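Tyrocidine synthase 2 (PDB 6TA8) is a multidomain synthase of the nonribosomal peptide synthetase type, represented here by its condensation domain, a fold of two lobes. Local coordinates at residues Tyr327-Asp332 against Glu348-Ile353; Ala222-Leu227 against Arg352-Gly357; Arg52-Gln57 against Leu410-Ser415. All coordinates share one frame; numbering follows the deposited sequence.

Interaction 1: Tyr327-Asp332 against Glu348-Ile353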
loop_
_atom_site.group_PDB
_atom_site.type_symbol
_atom_site.label_atom_id
_atom_site.label_comp_id
_atom_site.label_asym_id
_atom_site.label_seq_id
_atom_site.Cartn_x
_atom_site.Cartn_y
_atom_site.Cartn_z
ATOM N N TYR A 327 -9.830 -0.369 7.363
ATOM C CA TYR A 327 -10.970 -0.089 8.222
ATOM C C TYR A 327 -11.947 0.794 7.472
ATOM O O TYR A 327 -11.512 1.706 6.757
ATOM C CB TYR A 327 -10.537 0.590 9.528
ATOM C CG TYR A 327 -9.732 1.857 9.345
ATOM C CD1 TYR A 327 -8.377 1.805 9.048
ATOM C CD2 TYR A 327 -10.323 3.106 9.487
ATOM C CE1 TYR A 327 -7.637 2.956 8.883
ATOM C CE2 TYR A 327 -9.587 4.266 9.327
ATOM C CZ TYR A 327 -8.244 4.183 9.026
ATOM O OH TYR A 327 -7.501 5.329 8.868
ATOM N N PRO A 328 -13.252 0.566 7.606
ATOM C CA PRO A 328 -14.223 1.378 6.865
ATOM C C PRO A 328 -14.422 2.751 7.492
ATOM O O PRO A 328 -14.439 2.908 8.715
ATOM C CB PRO A 328 -15.506 0.542 6.942
ATOM C CG PRO A 328 -15.370 -0.216 8.217
ATOM C CD PRO A 328 -13.900 -0.505 8.384
ATOM N N VAL A 329 -14.572 3.751 6.628
ATOM C CA VAL A 329 -14.851 5.126 7.025
ATOM C C VAL A 329 -16.154 5.547 6.362
ATOM O O VAL A 329 -16.347 5.316 5.162
ATOM C CB VAL A 329 -13.700 6.075 6.640
ATOM C CG1 VAL A 329 -14.079 7.522 6.921
ATOM C CG2 VAL A 329 -12.429 5.697 7.386
ATOM N N VAL A 330 -17.045 6.157 7.139
ATOM C CA VAL A 330 -18.371 6.541 6.671
ATOM C C VAL A 330 -18.375 8.044 6.433
ATOM O O VAL A 330 -18.337 8.837 7.380
ATOM C CB VAL A 330 -19.459 6.131 7.674
ATOM C CG1 VAL A 330 -20.828 6.582 7.188
ATOM C CG2 VAL A 330 -19.428 4.629 7.884
ATOM N N LEU A 331 -18.423 8.441 5.164
ATOM C CA LEU A 331 -18.490 9.846 4.793
ATOM C C LEU A 331 -19.941 10.304 4.731
ATOM O O LEU A 331 -20.838 9.544 4.358
ATOM C CB LEU A 331 -17.808 10.081 3.445
ATOM C CG LEU A 331 -16.358 9.609 3.335
ATOM C CD1 LEU A 331 -15.826 9.833 1.928
ATOM C CD2 LEU A 331 -15.489 10.317 4.361
ATOM N N ASP A 332 -20.165 11.563 5.105
ATOM C CA ASP A 332 -21.502 12.142 5.166
ATOM C C ASP A 332 -21.569 13.337 4.228
ATOM O O ASP A 332 -20.826 14.310 4.400
ATOM C CB ASP A 332 -21.854 12.560 6.595
ATOM C CG ASP A 332 -23.353 12.642 6.827
ATOM O OD1 ASP A 332 -24.122 12.249 5.925
ATOM O OD2 ASP A 332 -23.762 13.099 7.915
ATOM N N GLU A 348 -13.350 15.965 12.107
ATOM C CA GLU A 348 -13.746 15.392 13.385
ATOM C C GLU A 348 -14.296 13.980 13.244
ATOM O O GLU A 348 -14.368 13.256 14.242
ATOM C CB GLU A 348 -14.782 16.288 14.069
ATOM C CG GLU A 348 -14.310 17.717 14.302
ATOM C CD GLU A 348 -13.036 17.792 15.124
ATOM O OE1 GLU A 348 -12.865 16.960 16.042
ATOM O OE2 GLU A 348 -12.203 18.684 14.854
ATOM N N ASN A 349 -14.683 13.575 12.033
ATOM C CA ASN A 349 -15.130 12.202 11.819
ATOM C C ASN A 349 -13.981 11.217 11.994
ATOM O O ASN A 349 -14.154 10.155 12.603
ATOM C CB ASN A 349 -15.753 12.070 10.428
ATOM C CG ASN A 349 -16.066 10.634 10.059
ATOM O OD1 ASN A 349 -16.455 9.831 10.906
ATOM N ND2 ASN A 349 -15.899 10.303 8.783
ATOM N N LEU A 350 -12.798 11.558 11.478
ATOM C CA LEU A 350 -11.654 10.660 11.575
ATOM C C LEU A 350 -10.991 10.716 12.947
ATOM O O LEU A 350 -10.384 9.729 13.374
ATOM C CB LEU A 350 -10.639 10.986 10.479
ATOM C CG LEU A 350 -11.137 10.763 9.048
ATOM C CD1 LEU A 350 -10.250 11.480 8.045
ATOM C CD2 LEU A 350 -11.220 9.279 8.726
ATOM N N ARG A 351 -11.090 11.850 13.646
ATOM C CA ARG A 351 -10.571 11.918 15.008
ATOM C C ARG A 351 -11.346 11.001 15.946
ATOM O O ARG A 351 -10.785 10.499 16.925
ATOM C CB ARG A 351 -10.611 13.357 15.519
ATOM C CG ARG A 351 -9.771 14.333 14.710
ATOM C CD ARG A 351 -8.286 14.075 14.887
ATOM N NE ARG A 351 -7.477 15.069 14.187
ATOM C CZ ARG A 351 -6.841 14.844 13.043
ATOM N NH1 ARG A 351 -6.913 13.653 12.464
ATOM N NH2 ARG A 351 -6.129 15.810 12.477
ATOM N N ARG A 352 -12.631 10.775 15.663
ATOM C CA ARG A 352 -13.421 9.830 16.443
ATOM C C ARG A 352 -12.916 8.399 16.297
ATOM O O ARG A 352 -13.184 7.568 17.171
ATOM C CB ARG A 352 -14.891 9.917 16.024
ATOM C CG ARG A 352 -15.866 9.247 16.979
ATOM C CD ARG A 352 -17.270 9.181 16.390
ATOM N NE ARG A 352 -17.882 10.501 16.259
ATOM C CZ ARG A 352 -18.199 11.068 15.100
ATOM N NH1 ARG A 352 -17.965 10.436 13.957
ATOM N NH2 ARG A 352 -18.753 12.273 15.082
ATOM N N ILE A 353 -12.191 8.097 15.227
ATOM C CA ILE A 353 -11.675 6.739 15.017
ATOM C C ILE A 353 -10.506 6.495 15.966
ATOM O O ILE A 353 -9.593 7.335 16.047
ATOM C CB ILE A 353 -11.249 6.549 13.559
ATOM C CG1 ILE A 353 -12.367 7.001 12.617
ATOM C CG2 ILE A 353 -10.872 5.097 13.294
ATOM C CD1 ILE A 353 -12.118 6.671 11.160
#

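Interaction 2: Ala222-Leu227 against Arg352-Gly357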
loop_
_atom_site.group_PDB
_atom_site.type_symbol
_atom_site.label_atom_id
_atom_site.label_comp_id
_atom_site.label_asym_id
_atom_site.label_seq_id
_atom_site.Cartn_x
_atom_site.Cartn_y
_atom_site.Cartn_z
ATOM N N ALA A 222 -17.716 -0.704 21.252
ATOM C CA ALA A 222 -18.890 0.164 21.238
ATOM C C ALA A 222 -18.858 1.138 20.068
ATOM O O ALA A 222 -19.911 1.474 19.514
ATOM C CB ALA A 222 -18.996 0.924 22.560
ATOM N N TYR A 223 -17.670 1.598 19.675
ATOM C CA TYR A 223 -17.574 2.526 18.553
ATOM C C TYR A 223 -17.853 1.823 17.231
ATOM O O TYR A 223 -18.673 2.287 16.431
ATOM C CB TYR A 223 -16.195 3.186 18.527
ATOM C CG TYR A 223 -15.916 3.921 17.237
ATOM C CD1 TYR A 223 -16.477 5.166 16.993
ATOM C CD2 TYR A 223 -15.101 3.364 16.258
ATOM C CE1 TYR A 223 -16.231 5.840 15.814
ATOM C CE2 TYR A 223 -14.851 4.032 15.074
ATOM C CZ TYR A 223 -15.419 5.270 14.859
ATOM O OH TYR A 223 -15.176 5.943 13.685
ATOM N N TRP A 224 -17.171 0.703 16.980
ATOM C CA TRP A 224 -17.367 -0.016 15.726
ATOM C C TRP A 224 -18.774 -0.589 15.618
ATOM O O TRP A 224 -19.320 -0.682 14.513
ATOM C CB TRP A 224 -16.329 -1.129 15.585
ATOM C CG TRP A 224 -14.910 -0.644 15.589
ATOM C CD1 TRP A 224 -13.971 -0.870 16.552
ATOM C CD2 TRP A 224 -14.268 0.147 14.581
ATOM N NE1 TRP A 224 -12.784 -0.270 16.207
ATOM C CE2 TRP A 224 -12.940 0.361 15.002
ATOM C CE3 TRP A 224 -14.686 0.696 13.365
ATOM C CZ2 TRP A 224 -12.028 1.100 14.250
ATOM C CZ3 TRP A 224 -13.778 1.428 12.619
ATOM C CH2 TRP A 224 -12.465 1.623 13.065
ATOM N N HIS A 225 -19.376 -0.980 16.746
ATOM C CA HIS A 225 -20.756 -1.455 16.716
ATOM C C HIS A 225 -21.724 -0.308 16.459
ATOM O O HIS A 225 -22.709 -0.471 15.729
ATOM C CB HIS A 225 -21.099 -2.162 18.026
ATOM C CG HIS A 225 -22.500 -2.683 18.082
ATOM N ND1 HIS A 225 -22.938 -3.728 17.298
ATOM C CD2 HIS A 225 -23.564 -2.303 18.830
ATOM C CE1 HIS A 225 -24.211 -3.970 17.559
ATOM N NE2 HIS A 225 -24.615 -3.118 18.485
ATOM N N ASN A 226 -21.464 0.858 17.057
ATOM C CA ASN A 226 -22.278 2.035 16.771
ATOM C C ASN A 226 -22.183 2.418 15.300
ATOM O O ASN A 226 -23.177 2.826 14.690
ATOM C CB ASN A 226 -21.842 3.203 17.657
ATOM C CG ASN A 226 -22.558 4.499 17.315
ATOM O OD1 ASN A 226 -22.195 5.193 16.363
ATOM N ND2 ASN A 226 -23.576 4.835 18.098
ATOM N N LEU A 227 -20.994 2.288 14.711
ATOM C CA LEU A 227 -20.828 2.637 13.306
ATOM C C LEU A 227 -21.600 1.684 12.401
ATOM O O LEU A 227 -22.179 2.111 11.396
ATOM C CB LEU A 227 -19.342 2.649 12.946
ATOM C CG LEU A 227 -18.963 3.197 11.569
ATOM C CD1 LEU A 227 -19.003 4.721 11.551
ATOM C CD2 LEU A 227 -17.593 2.692 11.145
ATOM N N ARG A 352 -12.631 10.775 15.663
ATOM C CA ARG A 352 -13.421 9.830 16.443
ATOM C C ARG A 352 -12.916 8.399 16.297
ATOM O O ARG A 352 -13.184 7.568 17.171
ATOM C CB ARG A 352 -14.891 9.917 16.024
ATOM C CG ARG A 352 -15.866 9.247 16.979
ATOM C CD ARG A 352 -17.270 9.181 16.390
ATOM N NE ARG A 352 -17.882 10.501 16.259
ATOM C CZ ARG A 352 -18.199 11.068 15.100
ATOM N NH1 ARG A 352 -17.965 10.436 13.957
ATOM N NH2 ARG A 352 -18.753 12.273 15.082
ATOM N N ILE A 353 -12.191 8.097 15.227
ATOM C CA ILE A 353 -11.675 6.739 15.017
ATOM C C ILE A 353 -10.506 6.495 15.966
ATOM O O ILE A 353 -9.593 7.335 16.047
ATOM C CB ILE A 353 -11.249 6.549 13.559
ATOM C CG1 ILE A 353 -12.367 7.001 12.617
ATOM C CG2 ILE A 353 -10.872 5.097 13.294
ATOM C CD1 ILE A 353 -12.118 6.671 11.160
ATOM N N PRO A 354 -10.485 5.378 16.700
ATOM C CA PRO A 354 -9.380 5.133 17.636
ATOM C C PRO A 354 -8.167 4.475 16.992
ATOM O O PRO A 354 -8.288 3.449 16.313
ATOM C CB PRO A 354 -10.020 4.216 18.684
ATOM C CG PRO A 354 -11.054 3.457 17.918
ATOM C CD PRO A 354 -11.561 4.379 16.834
ATOM N N LYS A 355 -6.991 5.072 17.201
ATOM C CA LYS A 355 -5.710 4.485 16.803
ATOM C C LYS A 355 -5.658 4.175 15.308
ATOM O O LYS A 355 -5.110 3.152 14.888
ATOM C CB LYS A 355 -5.402 3.231 17.626
ATOM C CG LYS A 355 -4.847 3.524 19.009
ATOM C CD LYS A 355 -4.294 2.267 19.658
ATOM C CE LYS A 355 -3.489 2.604 20.899
ATOM N NZ LYS A 355 -2.882 1.392 21.510
ATOM N N LYS A 356 -6.230 5.068 14.499
ATOM C CA LYS A 356 -6.180 4.965 13.038
ATOM C C LYS A 356 -6.781 3.649 12.545
ATOM O O LYS A 356 -6.287 3.037 11.597
ATOM C CB LYS A 356 -4.749 5.134 12.522
ATOM C CG LYS A 356 -4.039 6.368 13.056
ATOM C CD LYS A 356 -4.534 7.631 12.372
ATOM C CE LYS A 356 -3.532 8.763 12.530
ATOM N NZ LYS A 356 -2.165 8.350 12.101
ATOM N N GLY A 357 -7.849 3.205 13.206
ATOM C CA GLY A 357 -8.588 2.035 12.766
ATOM C C GLY A 357 -7.810 0.740 12.747
ATOM O O GLY A 357 -8.235 -0.213 12.088
#

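Interaction 3: Arg52-Gln57 against Leu410-Ser415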
loop_
_atom_site.group_PDB
_atom_site.type_symbol
_atom_site.label_atom_id
_atom_site.label_comp_id
_atom_site.label_asym_id
_atom_site.label_seq_id
_atom_site.Cartn_x
_atom_site.Cartn_y
_atom_site.Cartn_z
ATOM N N ARG A 52 -1.897 -16.625 -6.629
ATOM C CA ARG A 52 -1.598 -15.749 -5.502
ATOM C C ARG A 52 -0.108 -15.469 -5.348
ATOM O O ARG A 52 0.261 -14.581 -4.571
ATOM C CB ARG A 52 -2.150 -16.355 -4.211
ATOM C CG ARG A 52 -1.479 -17.653 -3.803
ATOM C CD ARG A 52 -2.258 -18.361 -2.711
ATOM N NE ARG A 52 -1.458 -19.402 -2.073
ATOM C CZ ARG A 52 -1.946 -20.330 -1.258
ATOM N NH1 ARG A 52 -3.242 -20.355 -0.974
ATOM N NH2 ARG A 52 -1.138 -21.236 -0.725
ATOM N N HIS A 53 0.752 -16.202 -6.060
ATOM C CA HIS A 53 2.174 -15.887 -6.071
ATOM C C HIS A 53 2.483 -14.664 -6.922
ATOM O O HIS A 53 3.587 -14.117 -6.821
ATOM C CB HIS A 53 2.973 -17.085 -6.580
ATOM C CG HIS A 53 2.691 -17.430 -8.009
ATOM N ND1 HIS A 53 1.649 -18.250 -8.385
ATOM C CD2 HIS A 53 3.310 -17.057 -9.155
ATOM C CE1 HIS A 53 1.640 -18.370 -9.700
ATOM N NE2 HIS A 53 2.637 -17.657 -10.192
ATOM N N HIS A 54 1.543 -14.230 -7.758
ATOM C CA HIS A 54 1.695 -13.041 -8.595
ATOM C C HIS A 54 0.785 -11.961 -8.012
ATOM O O HIS A 54 -0.373 -11.818 -8.408
ATOM C CB HIS A 54 1.357 -13.342 -10.052
ATOM C CG HIS A 54 1.792 -12.271 -11.004
ATOM N ND1 HIS A 54 1.654 -12.391 -12.370
ATOM C CD2 HIS A 54 2.360 -11.063 -10.787
ATOM C CE1 HIS A 54 2.119 -11.301 -12.954
ATOM N NE2 HIS A 54 2.553 -10.479 -12.016
ATOM N N TRP A 55 1.328 -11.199 -7.065
ATOM C CA TRP A 55 0.585 -10.180 -6.336
ATOM C C TRP A 55 1.577 -9.310 -5.578
ATOM O O TRP A 55 1.629 -9.348 -4.345
ATOM C CB TRP A 55 -0.416 -10.829 -5.377
ATOM C CG TRP A 55 -1.670 -10.039 -5.156
ATOM C CD1 TRP A 55 -2.765 -9.998 -5.967
ATOM C CD2 TRP A 55 -1.964 -9.189 -4.040
ATOM N NE1 TRP A 55 -3.721 -9.169 -5.431
ATOM C CE2 TRP A 55 -3.254 -8.659 -4.248
ATOM C CE3 TRP A 55 -1.262 -8.820 -2.890
ATOM C CZ2 TRP A 55 -3.856 -7.783 -3.348
ATOM C CZ3 TRP A 55 -1.862 -7.949 -1.997
ATOM C CH2 TRP A 55 -3.145 -7.442 -2.232
ATOM N N ASN A 56 2.374 -8.532 -6.305
ATOM C CA ASN A 56 3.585 -7.926 -5.772
ATOM C C ASN A 56 3.492 -6.403 -5.783
ATOM O O ASN A 56 2.501 -5.811 -6.217
ATOM C CB ASN A 56 4.811 -8.375 -6.576
ATOM C CG ASN A 56 4.708 -9.810 -7.052
ATOM O OD1 ASN A 56 4.170 -10.673 -6.359
ATOM N ND2 ASN A 56 5.230 -10.074 -8.243
ATOM N N GLN A 57 4.553 -5.783 -5.273
ATOM C CA GLN A 57 4.842 -4.368 -5.445
ATOM C C GLN A 57 6.267 -4.253 -5.963
ATOM O O GLN A 57 7.144 -5.017 -5.549
ATOM C CB GLN A 57 4.685 -3.588 -4.130
ATOM C CG GLN A 57 3.244 -3.290 -3.745
ATOM C CD GLN A 57 3.139 -2.474 -2.471
ATOM O OE1 GLN A 57 4.078 -2.417 -1.676
ATOM N NE2 GLN A 57 1.990 -1.837 -2.270
ATOM N N LEU A 410 1.580 -6.062 -12.095
ATOM C CA LEU A 410 1.904 -6.425 -10.720
ATOM C C LEU A 410 1.093 -7.615 -10.221
ATOM O O LEU A 410 1.600 -8.411 -9.423
ATOM C CB LEU A 410 1.691 -5.225 -9.796
ATOM C CG LEU A 410 2.697 -4.081 -9.936
ATOM C CD1 LEU A 410 2.209 -2.841 -9.206
ATOM C CD2 LEU A 410 4.063 -4.505 -9.421
ATOM N N PHE A 411 -0.154 -7.748 -10.658
ATOM C CA PHE A 411 -0.999 -8.867 -10.275
ATOM C C PHE A 411 -1.070 -9.887 -11.405
ATOM O O PHE A 411 -0.562 -9.673 -12.505
ATOM C CB PHE A 411 -2.405 -8.382 -9.906
ATOM C CG PHE A 411 -2.418 -7.118 -9.099
ATOM C CD1 PHE A 411 -2.160 -7.146 -7.739
ATOM C CD2 PHE A 411 -2.689 -5.900 -9.699
ATOM C CE1 PHE A 411 -2.170 -5.985 -6.992
ATOM C CE2 PHE A 411 -2.702 -4.734 -8.957
ATOM C CZ PHE A 411 -2.443 -4.777 -7.603
ATOM N N SER A 412 -1.703 -11.011 -11.117
ATOM C CA SER A 412 -1.921 -11.973 -12.185
ATOM C C SER A 412 -3.093 -11.521 -13.055
ATOM O O SER A 412 -4.056 -10.944 -12.543
ATOM C CB SER A 412 -2.201 -13.361 -11.614
ATOM O OG SER A 412 -2.342 -14.322 -12.646
ATOM N N PRO A 413 -3.029 -11.750 -14.369
ATOM C CA PRO A 413 -4.175 -11.391 -15.221
ATOM C C PRO A 413 -5.457 -12.099 -14.824
ATOM O O PRO A 413 -6.550 -11.572 -15.074
ATOM C CB PRO A 413 -3.709 -11.801 -16.625
ATOM C CG PRO A 413 -2.217 -11.801 -16.545
ATOM C CD PRO A 413 -1.887 -12.247 -15.152
ATOM N N GLU A 414 -5.359 -13.277 -14.209
ATOM C CA GLU A 414 -6.523 -14.011 -13.735
ATOM C C GLU A 414 -6.915 -13.653 -12.308
ATOM O O GLU A 414 -7.936 -14.152 -11.822
ATOM C CB GLU A 414 -6.265 -15.520 -13.820
ATOM C CG GLU A 414 -5.511 -15.955 -15.067
ATOM C CD GLU A 414 -6.375 -15.924 -16.311
ATOM O OE1 GLU A 414 -7.550 -16.343 -16.232
ATOM O OE2 GLU A 414 -5.881 -15.479 -17.368
ATOM N N SER A 415 -6.138 -12.811 -11.630
ATOM C CA SER A 415 -6.431 -12.462 -10.247
ATOM C C SER A 415 -7.733 -11.675 -10.153
ATOM O O SER A 415 -8.026 -10.820 -10.993
ATOM C CB SER A 415 -5.283 -11.651 -9.647
ATOM O OG SER A 415 -5.518 -11.364 -8.281
#

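Interaction 1: Tyr327-Asp332 against Glu348-Ile353
The terminal methyl of I353, CD1, touches two side chains of the strand. It sits 3.9 Å from CE2 of Y327, arriving near the plane of the phenol ring, so the tyrosine offers an edge and not a face. The same methyl meets CG2 of V329 at a like distance. Y327 can reach across because its CG stands between the backbone N and the carbonyl carbon (chi1 55°), and its side chain sets out toward segment 348-353. L350 contributes the remaining apolar link, its CD2 lying 3.8 Å from CG1 of V329 and nearly as close to CG2. Both branches of V329 thus lean on L350, and CG2 on I353 as well, the valine crossing each of these two side chains at about a right angle.

The arrangement belongs to the sheet of the C-terminal lobe of a condensation domain. Strand 325-332 is an outermost strand, bonded through its backbone on one flank to the antiparallel strand 297-304, with Y327, V329 and L331 facing L302, I300 and V298. The chain then returns as helix 339-351, whose last turn lies beside the strand, V329 and L350 having CA atoms 7.8 Å apart. On its way out of that turn, I353 N donates to L350 O.

N349 brings a polar group to the strand. With its CG trans to the backbone N (chi1 172°), the amide extends to the strand and brings ND2 to 3.2 Å from the carbonyl oxygen of V330. ND2 also lies 3.8 Å from CG1 of V329. Further along the strand, the carbonyl of D332 is bonded by the side chain of Q342 from helix 339-351.

Interaction 2: Ala222-Leu227 against Arg352-Gly357
Y223 lays one face of its ring under the carbonyl oxygen of R352, which stands 3.8 Å above the plane and toward the rim. Helix 221-229 here meets the loop joining helices 339-351 and 359-365 in the C-terminal lobe of the condensation fold. R352 touches with its aliphatic part, CD lying 3.5 Å from CE1 of Y223, before the chain bends at chi3 (-68°). At the far end of the ring the packing is tight, with OH of Y223 only 3.2 Å from CG1 of I353. P354 approaches CD2 and CE2 of the same ring with its CD.

W224 works beside Y223: CD2 of the tyrosine sits over the centre of the indole face. The indole CH2 meets CG2 of I353 at 3.8 Å. NE1 of W224 is hydrogen-bonded to OE2 of E220, and the ring of Y360 meets the indole edge-to-face.

The loop closes on itself where G357 N donates to P354 O, the intervening K355 and K356 and the glycine itself all having positive phi in the left-handed region. That turn delivers the CA of G357 to the edge of the indole, 3.9 Å from CZ2 of W224.

Interaction 3: Arg52-Gln57 against Leu410-Ser415
Segments 52-57 and 410-415 run antiparallel for the length of a single beta bridge, W55 facing F411 with CA atoms 4.4 Å apart. The bridge is fastened by N56 N, which donates to L410 O in a nearly straight bond (168°), although the donor stands above the carbonyl plane. One residue further along, F411 CA makes a CA-H...O contact with the carbonyl of H54. This is where the loop between strand 401-402, which joins the N-terminal sheet beside strand 56-63, and strand 421-428 reaches the N-terminal lobe, consistent with the latch of condensation domains. Beyond the bridge it folds into a type I turn from S412 to S415.

H54 inserts its imidazole beneath the loop backbone: F411 O stands 3.1 Å above one ring face, toward the rim. CD2 of H54 is equally near L410 O, while NE2 is fixed by a hydrogen bond to Q409 O. The extended first torsion (chi1 -167°) carries the ring under the loop. S412 packs its CB on CB of H54 and sends OG to D51.

W55 takes CD1 of F411 over one face of its indole, 3.4 Å from its own CD1; the planes meet obliquely at 55°. F49 stacks on W55, and H164, part of the HHxxxDG signature, lies close by. Backbone N of W55 is satisfied by OD1 of N56, while ND2 of that asparagine bonds Q134 O. CD2 of L410 lies against CA of Q57. At the indole edge lies OG of S415, 3.8 Å from W55 CD1 and buried with no polar partner in the model.

Interactions 1 and 2 form one continuous assembly: they share R352 and I353, their centres are 8 Å apart, and V330 CG2 of the strand touches L227 CD1 of helix 221-229 at 3.7 Å. Together they tie the edge strand, helix 339-351 and the loop beyond it to a helix more than a hundred residues earlier in the chain. Interaction 3 is separate. Its centre lies 31 Å from that of interaction 1 and 32 Å from that of interaction 2, with nearest atoms about 14 and 17 Å away. It joins the lobes beside H163 and H164 of the HHxxxDG motif, and both other contacts are nested in the chain loop it closes.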